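PDB 4CNL: putative pneumococcal surface protein from Streptococcus pneumoniae, which binds choline through a chain of choline-binding repeats, probably holding the protein to the choline-bearing teichoic acids of the pneumococcal cell wall. Local coordinates for residues A[26-40]-A[49-61]. Numbering follows the deposited sequence. Where two conformers were deposited one is given.
With CHT (choline ion), chain I; CHT (choline ion), chain D; CHT (choline ion), chain H.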
loop_
_atom_site.group_PDB
_atom_site.type_symbol
_atom_site.label_atom_id
_atom_site.label_comp_id
_atom_site.label_asym_id
_atom_site.label_seq_id
_atom_site.Cartn_x
_atom_site.Cartn_y
_atom_site.Cartn_z
ATOM N N TRP A 26 -6.074 -25.195 -5.699
ATOM C CA TRP A 26 -4.874 -25.123 -4.897
ATOM C C TRP A 26 -4.446 -26.492 -4.392
ATOM O O TRP A 26 -5.278 -27.348 -4.078
ATOM C CB TRP A 26 -5.088 -24.192 -3.706
ATOM C CG TRP A 26 -5.233 -22.768 -4.133
ATOM C CD1 TRP A 26 -6.390 -22.126 -4.461
ATOM C CD2 TRP A 26 -4.170 -21.818 -4.332
ATOM N NE1 TRP A 26 -6.118 -20.828 -4.832
ATOM C CE2 TRP A 26 -4.766 -20.616 -4.763
ATOM C CE3 TRP A 26 -2.780 -21.865 -4.165
ATOM C CZ2 TRP A 26 -4.016 -19.466 -5.035
ATOM C CZ3 TRP A 26 -2.036 -20.734 -4.443
ATOM C CH2 TRP A 26 -2.658 -19.544 -4.865
ATOM N N GLN A 27 -3.140 -26.678 -4.324
ATOM C CA GLN A 27 -2.536 -27.768 -3.575
ATOM C C GLN A 27 -1.422 -27.151 -2.744
ATOM O O GLN A 27 -0.376 -26.761 -3.269
ATOM C CB GLN A 27 -2.000 -28.871 -4.490
ATOM C CG GLN A 27 -1.142 -29.888 -3.752
ATOM C CD GLN A 27 -1.904 -30.609 -2.669
ATOM O OE1 GLN A 27 -3.128 -30.740 -2.737
ATOM N NE2 GLN A 27 -1.185 -31.092 -1.662
ATOM N N GLY A 28 -1.666 -27.028 -1.444
ATOM C CA GLY A 28 -0.714 -26.359 -0.580
ATOM C C GLY A 28 -0.529 -24.936 -1.074
ATOM O O GLY A 28 -1.506 -24.222 -1.301
ATOM N N SER A 29 0.724 -24.547 -1.277
ATOM C CA SER A 29 1.067 -23.192 -1.698
ATOM C C SER A 29 1.014 -22.993 -3.215
ATOM O O SER A 29 1.310 -21.907 -3.725
ATOM C CB SER A 29 2.460 -22.833 -1.184
ATOM O OG SER A 29 2.513 -22.932 0.226
ATOM N N TYR A 30 0.622 -24.041 -3.925
ATOM C CA TYR A 30 0.672 -24.060 -5.386
ATOM C C TYR A 30 -0.706 -24.109 -6.008
ATOM O O TYR A 30 -1.657 -24.631 -5.416
ATOM C CB TYR A 30 1.496 -25.267 -5.862
ATOM C CG TYR A 30 2.833 -25.332 -5.170
ATOM C CD1 TYR A 30 3.919 -24.621 -5.663
ATOM C CD2 TYR A 30 2.997 -26.071 -4.004
ATOM C CE1 TYR A 30 5.146 -24.653 -5.019
ATOM C CE2 TYR A 30 4.222 -26.109 -3.353
ATOM C CZ TYR A 30 5.292 -25.401 -3.872
ATOM O OH TYR A 30 6.512 -25.437 -3.238
ATOM N N TYR A 31 -0.818 -23.574 -7.219
ATOM C CA TYR A 31 -2.098 -23.553 -7.906
ATOM C C TYR A 31 -2.033 -24.337 -9.212
ATOM O O TYR A 31 -1.159 -24.083 -10.038
ATOM C CB TYR A 31 -2.533 -22.104 -8.193
ATOM C CG TYR A 31 -3.895 -22.054 -8.820
ATOM C CD1 TYR A 31 -5.037 -22.197 -8.035
ATOM C CD2 TYR A 31 -4.050 -21.918 -10.200
ATOM C CE1 TYR A 31 -6.302 -22.191 -8.603
ATOM C CE2 TYR A 31 -5.316 -21.895 -10.781
ATOM C CZ TYR A 31 -6.437 -22.040 -9.971
ATOM O OH TYR A 31 -7.705 -22.042 -10.513
ATOM N N LEU A 32 -2.959 -25.279 -9.394
ATOM C CA LEU A 32 -3.032 -26.067 -10.623
ATOM C C LEU A 32 -4.065 -25.460 -11.564
ATOM O O LEU A 32 -5.231 -25.269 -11.198
ATOM C CB LEU A 32 -3.376 -27.529 -10.318
ATOM C CG LEU A 32 -2.350 -28.406 -9.581
ATOM C CD1 LEU A 32 -0.960 -28.265 -10.173
ATOM C CD2 LEU A 32 -2.331 -28.096 -8.074
ATOM N N LYS A 33 -3.633 -25.157 -12.782
ATOM C CA LYS A 33 -4.483 -24.460 -13.743
ATOM C C LYS A 33 -5.471 -25.405 -14.445
ATOM O O LYS A 33 -5.590 -26.574 -14.084
ATOM C CB LYS A 33 -3.601 -23.728 -14.756
ATOM C CG LYS A 33 -2.714 -22.679 -14.093
ATOM C CD LYS A 33 -1.883 -21.875 -15.098
ATOM C CE LYS A 33 -0.763 -22.713 -15.701
ATOM N NZ LYS A 33 0.186 -21.871 -16.507
ATOM N N ALA A 34 -6.186 -24.891 -15.441
ATOM C CA ALA A 34 -7.277 -25.647 -16.054
ATOM C C ALA A 34 -6.808 -26.921 -16.753
ATOM O O ALA A 34 -7.565 -27.892 -16.863
ATOM C CB ALA A 34 -8.046 -24.756 -17.039
ATOM N N ASP A 35 -5.561 -26.920 -17.223
ATOM C CA ASP A 35 -5.006 -28.085 -17.903
ATOM C C ASP A 35 -4.206 -28.959 -16.933
ATOM O O ASP A 35 -3.610 -29.951 -17.337
ATOM C CB ASP A 35 -4.122 -27.657 -19.084
ATOM C CG ASP A 35 -3.062 -26.645 -18.693
ATOM O OD1 ASP A 35 -2.899 -26.377 -17.485
ATOM O OD2 ASP A 35 -2.382 -26.106 -19.599
ATOM N N GLY A 36 -4.199 -28.582 -15.654
ATOM C CA GLY A 36 -3.466 -29.336 -14.650
ATOM C C GLY A 36 -2.056 -28.822 -14.417
ATOM O O GLY A 36 -1.384 -29.268 -13.494
ATOM N N LYS A 37 -1.588 -27.897 -15.249
ATOM C CA LYS A 37 -0.217 -27.411 -15.089
ATOM C C LYS A 37 -0.114 -26.478 -13.906
ATOM O O LYS A 37 -0.967 -25.611 -13.730
ATOM C CB LYS A 37 0.262 -26.691 -16.347
ATOM C CG LYS A 37 0.287 -27.569 -17.586
ATOM C CD LYS A 37 0.861 -26.803 -18.769
ATOM C CE LYS A 37 0.803 -27.638 -20.049
ATOM N NZ LYS A 37 1.221 -26.851 -21.241
ATOM N N MET A 38 0.935 -26.657 -13.107
ATOM C CA MET A 38 1.235 -25.723 -12.012
ATOM C C MET A 38 1.483 -24.303 -12.521
ATOM O O MET A 38 2.296 -24.091 -13.419
ATOM C CB MET A 38 2.458 -26.209 -11.236
ATOM C CG MET A 38 2.785 -25.358 -10.028
ATOM S SD MET A 38 4.342 -25.790 -9.251
ATOM C CE MET A 38 5.516 -25.106 -10.404
ATOM N N ALA A 39 0.786 -23.327 -11.944
ATOM C CA ALA A 39 1.049 -21.926 -12.271
ATOM C C ALA A 39 2.448 -21.513 -11.826
ATOM O O ALA A 39 2.940 -21.929 -10.772
ATOM C CB ALA A 39 -0.012 -21.024 -11.638
ATOM N N GLN A 40 3.100 -20.690 -12.643
ATOM C CA GLN A 40 4.452 -20.264 -12.345
ATOM C C GLN A 40 4.697 -18.882 -12.942
ATOM O O GLN A 40 4.366 -18.639 -14.111
ATOM C CB GLN A 40 5.464 -21.268 -12.892
ATOM C CG GLN A 40 6.881 -21.016 -12.441
ATOM C CD GLN A 40 7.829 -22.103 -12.916
ATOM O OE1 GLN A 40 7.664 -23.274 -12.573
ATOM N NE2 GLN A 40 8.822 -21.720 -13.713
ATOM N N TYR A 49 -12.082 -17.443 -3.982
ATOM C CA TYR A 49 -11.559 -16.563 -2.939
ATOM C C TYR A 49 -11.820 -15.101 -3.266
ATOM O O TYR A 49 -11.517 -14.225 -2.457
ATOM C CB TYR A 49 -10.054 -16.773 -2.742
ATOM C CG TYR A 49 -9.686 -18.036 -1.997
ATOM C CD1 TYR A 49 -9.575 -18.042 -0.614
ATOM C CD2 TYR A 49 -9.443 -19.218 -2.677
ATOM C CE1 TYR A 49 -9.235 -19.194 0.071
ATOM C CE2 TYR A 49 -9.107 -20.377 -2.002
ATOM C CZ TYR A 49 -9.002 -20.357 -0.629
ATOM O OH TYR A 49 -8.664 -21.508 0.045
ATOM N N GLN A 50 -12.374 -14.857 -4.452
ATOM C CA GLN A 50 -12.611 -13.514 -4.967
ATOM C C GLN A 50 -11.360 -12.639 -4.865
ATOM O O GLN A 50 -11.413 -11.532 -4.333
ATOM C CB GLN A 50 -13.779 -12.849 -4.228
ATOM C CG GLN A 50 -15.150 -13.382 -4.612
ATOM C CD GLN A 50 -15.665 -14.446 -3.662
ATOM O OE1 GLN A 50 -14.913 -15.302 -3.197
ATOM N NE2 GLN A 50 -16.959 -14.391 -3.363
ATOM N N ALA A 51 -10.236 -13.142 -5.371
ATOM C CA ALA A 51 -8.963 -12.443 -5.224
ATOM C C ALA A 51 -7.927 -12.858 -6.258
ATOM O O ALA A 51 -7.934 -13.981 -6.760
ATOM C CB ALA A 51 -8.405 -12.659 -3.821
ATOM N N TRP A 52 -7.038 -11.930 -6.578
ATOM C CA TRP A 52 -5.860 -12.222 -7.369
ATOM C C TRP A 52 -4.740 -12.776 -6.494
ATOM O O TRP A 52 -4.541 -12.328 -5.358
ATOM C CB TRP A 52 -5.336 -10.962 -8.063
ATOM C CG TRP A 52 -6.156 -10.462 -9.198
ATOM C CD1 TRP A 52 -7.086 -9.457 -9.163
ATOM C CD2 TRP A 52 -6.108 -10.921 -10.554
ATOM N NE1 TRP A 52 -7.622 -9.273 -10.417
ATOM C CE2 TRP A 52 -7.036 -10.157 -11.286
ATOM C CE3 TRP A 52 -5.363 -11.904 -11.218
ATOM C CZ2 TRP A 52 -7.246 -10.345 -12.651
ATOM C CZ3 TRP A 52 -5.572 -12.088 -12.575
ATOM C CH2 TRP A 52 -6.506 -11.315 -13.273
ATOM N N TYR A 53 -3.987 -13.713 -7.059
ATOM C CA TYR A 53 -2.783 -14.261 -6.429
ATOM C C TYR A 53 -1.642 -14.251 -7.426
ATOM O O TYR A 53 -1.874 -14.383 -8.625
ATOM C CB TYR A 53 -3.023 -15.695 -5.949
ATOM C CG TYR A 53 -4.080 -15.813 -4.884
ATOM C CD1 TYR A 53 -5.435 -15.883 -5.220
ATOM C CD2 TYR A 53 -3.728 -15.854 -3.546
ATOM C CE1 TYR A 53 -6.404 -15.999 -4.235
ATOM C CE2 TYR A 53 -4.687 -15.962 -2.557
ATOM C CZ TYR A 53 -6.018 -16.031 -2.906
ATOM O OH TYR A 53 -6.970 -16.144 -1.916
ATOM N N TYR A 54 -0.418 -14.086 -6.934
ATOM C CA TYR A 54 0.759 -14.196 -7.787
ATOM C C TYR A 54 1.562 -15.431 -7.437
ATOM O O TYR A 54 2.053 -15.564 -6.315
ATOM C CB TYR A 54 1.660 -12.966 -7.679
ATOM C CG TYR A 54 2.778 -13.039 -8.688
ATOM C CD1 TYR A 54 2.522 -12.834 -10.038
ATOM C CD2 TYR A 54 4.068 -13.368 -8.308
ATOM C CE1 TYR A 54 3.528 -12.926 -10.979
ATOM C CE2 TYR A 54 5.087 -13.465 -9.247
ATOM C CZ TYR A 54 4.808 -13.237 -10.576
ATOM O OH TYR A 54 5.806 -13.331 -11.512
ATOM N N LEU A 55 1.694 -16.341 -8.401
ATOM C CA LEU A 55 2.555 -17.497 -8.199
ATOM C C LEU A 55 3.980 -17.165 -8.633
ATOM O O LEU A 55 4.218 -16.730 -9.763
ATOM C CB LEU A 55 2.018 -18.720 -8.951
ATOM C CG LEU A 55 0.682 -19.279 -8.441
ATOM C CD1 LEU A 55 0.641 -19.381 -6.896
ATOM C CD2 LEU A 55 -0.515 -18.483 -8.982
ATOM N N LYS A 56 4.921 -17.375 -7.720
ATOM C CA LYS A 56 6.326 -17.050 -7.950
ATOM C C LYS A 56 6.999 -18.043 -8.896
ATOM O O LYS A 56 6.350 -18.942 -9.438
ATOM C CB LYS A 56 7.064 -16.994 -6.612
ATOM C CG LYS A 56 6.577 -15.848 -5.728
ATOM C CD LYS A 56 7.292 -15.802 -4.385
ATOM C CE LYS A 56 6.832 -16.911 -3.464
ATOM N NZ LYS A 56 7.497 -16.838 -2.132
ATOM N N SER A 57 8.302 -17.872 -9.095
ATOM C CA SER A 57 9.045 -18.694 -10.054
ATOM C C SER A 57 9.129 -20.154 -9.628
ATOM O O SER A 57 9.307 -21.039 -10.461
ATOM C CB SER A 57 10.455 -18.136 -10.254
ATOM O OG SER A 57 11.214 -18.269 -9.064
ATOM N N ASP A 58 9.010 -20.411 -8.333
ATOM C CA ASP A 58 9.010 -21.787 -7.863
ATOM C C ASP A 58 7.594 -22.336 -7.753
ATOM O O ASP A 58 7.401 -23.458 -7.300
ATOM C CB ASP A 58 9.731 -21.914 -6.513
ATOM C CG ASP A 58 9.224 -20.935 -5.465
ATOM O OD1 ASP A 58 8.054 -20.492 -5.532
ATOM O OD2 ASP A 58 10.009 -20.608 -4.549
ATOM N N GLY A 59 6.611 -21.538 -8.163
ATOM C CA GLY A 59 5.218 -21.957 -8.107
ATOM C C GLY A 59 4.479 -21.528 -6.846
ATOM O O GLY A 59 3.256 -21.523 -6.817
ATOM N N SER A 60 5.210 -21.165 -5.797
ATOM C CA SER A 60 4.558 -20.868 -4.523
ATOM C C SER A 60 3.959 -19.467 -4.530
ATOM O O SER A 60 4.516 -18.550 -5.135
ATOM C CB SER A 60 5.543 -21.023 -3.373
ATOM O OG SER A 60 6.671 -20.195 -3.579
ATOM N N TYR A 61 2.825 -19.285 -3.867
ATOM C CA TYR A 61 2.196 -17.968 -3.935
ATOM C C TYR A 61 2.981 -16.963 -3.119
ATOM O O TYR A 61 3.583 -17.298 -2.091
ATOM C CB TYR A 61 0.733 -18.008 -3.479
ATOM C CG TYR A 61 0.507 -18.271 -2.009
ATOM C CD1 TYR A 61 0.468 -19.572 -1.508
ATOM C CD2 TYR A 61 0.304 -17.218 -1.119
ATOM C CE1 TYR A 61 0.247 -19.818 -0.164
ATOM C CE2 TYR A 61 0.082 -17.457 0.226
ATOM C CZ TYR A 61 0.058 -18.752 0.697
ATOM O OH TYR A 61 -0.168 -18.972 2.031
HETATM C C4 CHT I . -3.273 -19.637 1.803
HETATM C C5 CHT I . -4.568 -19.744 1.004
HETATM C C6 CHT I . -3.696 -21.329 -0.544
HETATM C C7 CHT I . -5.518 -19.934 -1.125
HETATM C C8 CHT I . -3.357 -19.038 -0.893
HETATM O O6 CHT I . -3.023 -20.865 2.471
HETATM N N1 CHT I . -4.285 -20.016 -0.391
HETATM C C4 CHT D . 8.817 -27.268 -7.877
HETATM C C5 CHT D . 7.313 -27.518 -7.797
HETATM C C6 CHT D . 7.743 -28.080 -5.535
HETATM C C7 CHT D . 5.592 -28.363 -6.444
HETATM C C8 CHT D . 7.359 -29.779 -7.109
HETATM O O6 CHT D . 9.047 -25.890 -8.149
HETATM N N1 CHT D . 7.006 -28.440 -6.721
HETATM C C4 CHT H . -1.970 -6.899 -13.898
HETATM C C5 CHT H . -3.103 -6.617 -12.908
HETATM C C6 CHT H . -4.333 -7.507 -11.098
HETATM C C7 CHT H . -3.296 -8.946 -12.642
HETATM C C8 CHT H . -1.991 -7.705 -11.124
HETATM O O6 CHT H . -1.754 -5.765 -14.729
HETATM N N1 CHT H . -3.178 -7.694 -11.939
HETATM O O HOH W 1 1.559 -22.701 -8.398
#
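Trp26 meets Tyr49, Tyr53 and Tyr61 in an aromatic cluster that lines one choline site of this choline-binding repeat, completed by Gly28 and Asn75, where the 25-27/30-32 hairpin packs against strand 51-55 and the loop after it. Among the rings, Trp26 turns its CZ2 edge to the face of Tyr53, 3.7 Å from Tyr53 CG with planes at 70°; its NE1 is held by Asp46. Three faces meet the choline of chain I: C7 lies over Trp26 and Tyr49, and C8 sits 3.6 Å above the centre of Tyr61, as expected of cation-pi recognition of a quaternary ammonium. With chi1 at 69°, Tyr61 CG lies between its backbone N and carbonyl carbon, which brings the ring alongside Ser29 CB. Apolar packing continues behind the cluster, where Leu55 CD1 touches Trp26 CZ3 and Leu55 CG meets Ala39 CB at 3.7 Å. Polar links join the backbones: Tyr61 N donates to Ser29 O (3.0 Å), in the carbonyl plane but bent, 138° at the hydrogen, and a water accepts from Tyr31 N while lying close to Ala39 O and Gly59 O. At the second site, Tyr30 covers choline C7 of chain D with one face, while Asp58 O, at the Tyr30 ring edge, accepts from that choline's O6 at 3.1 Å.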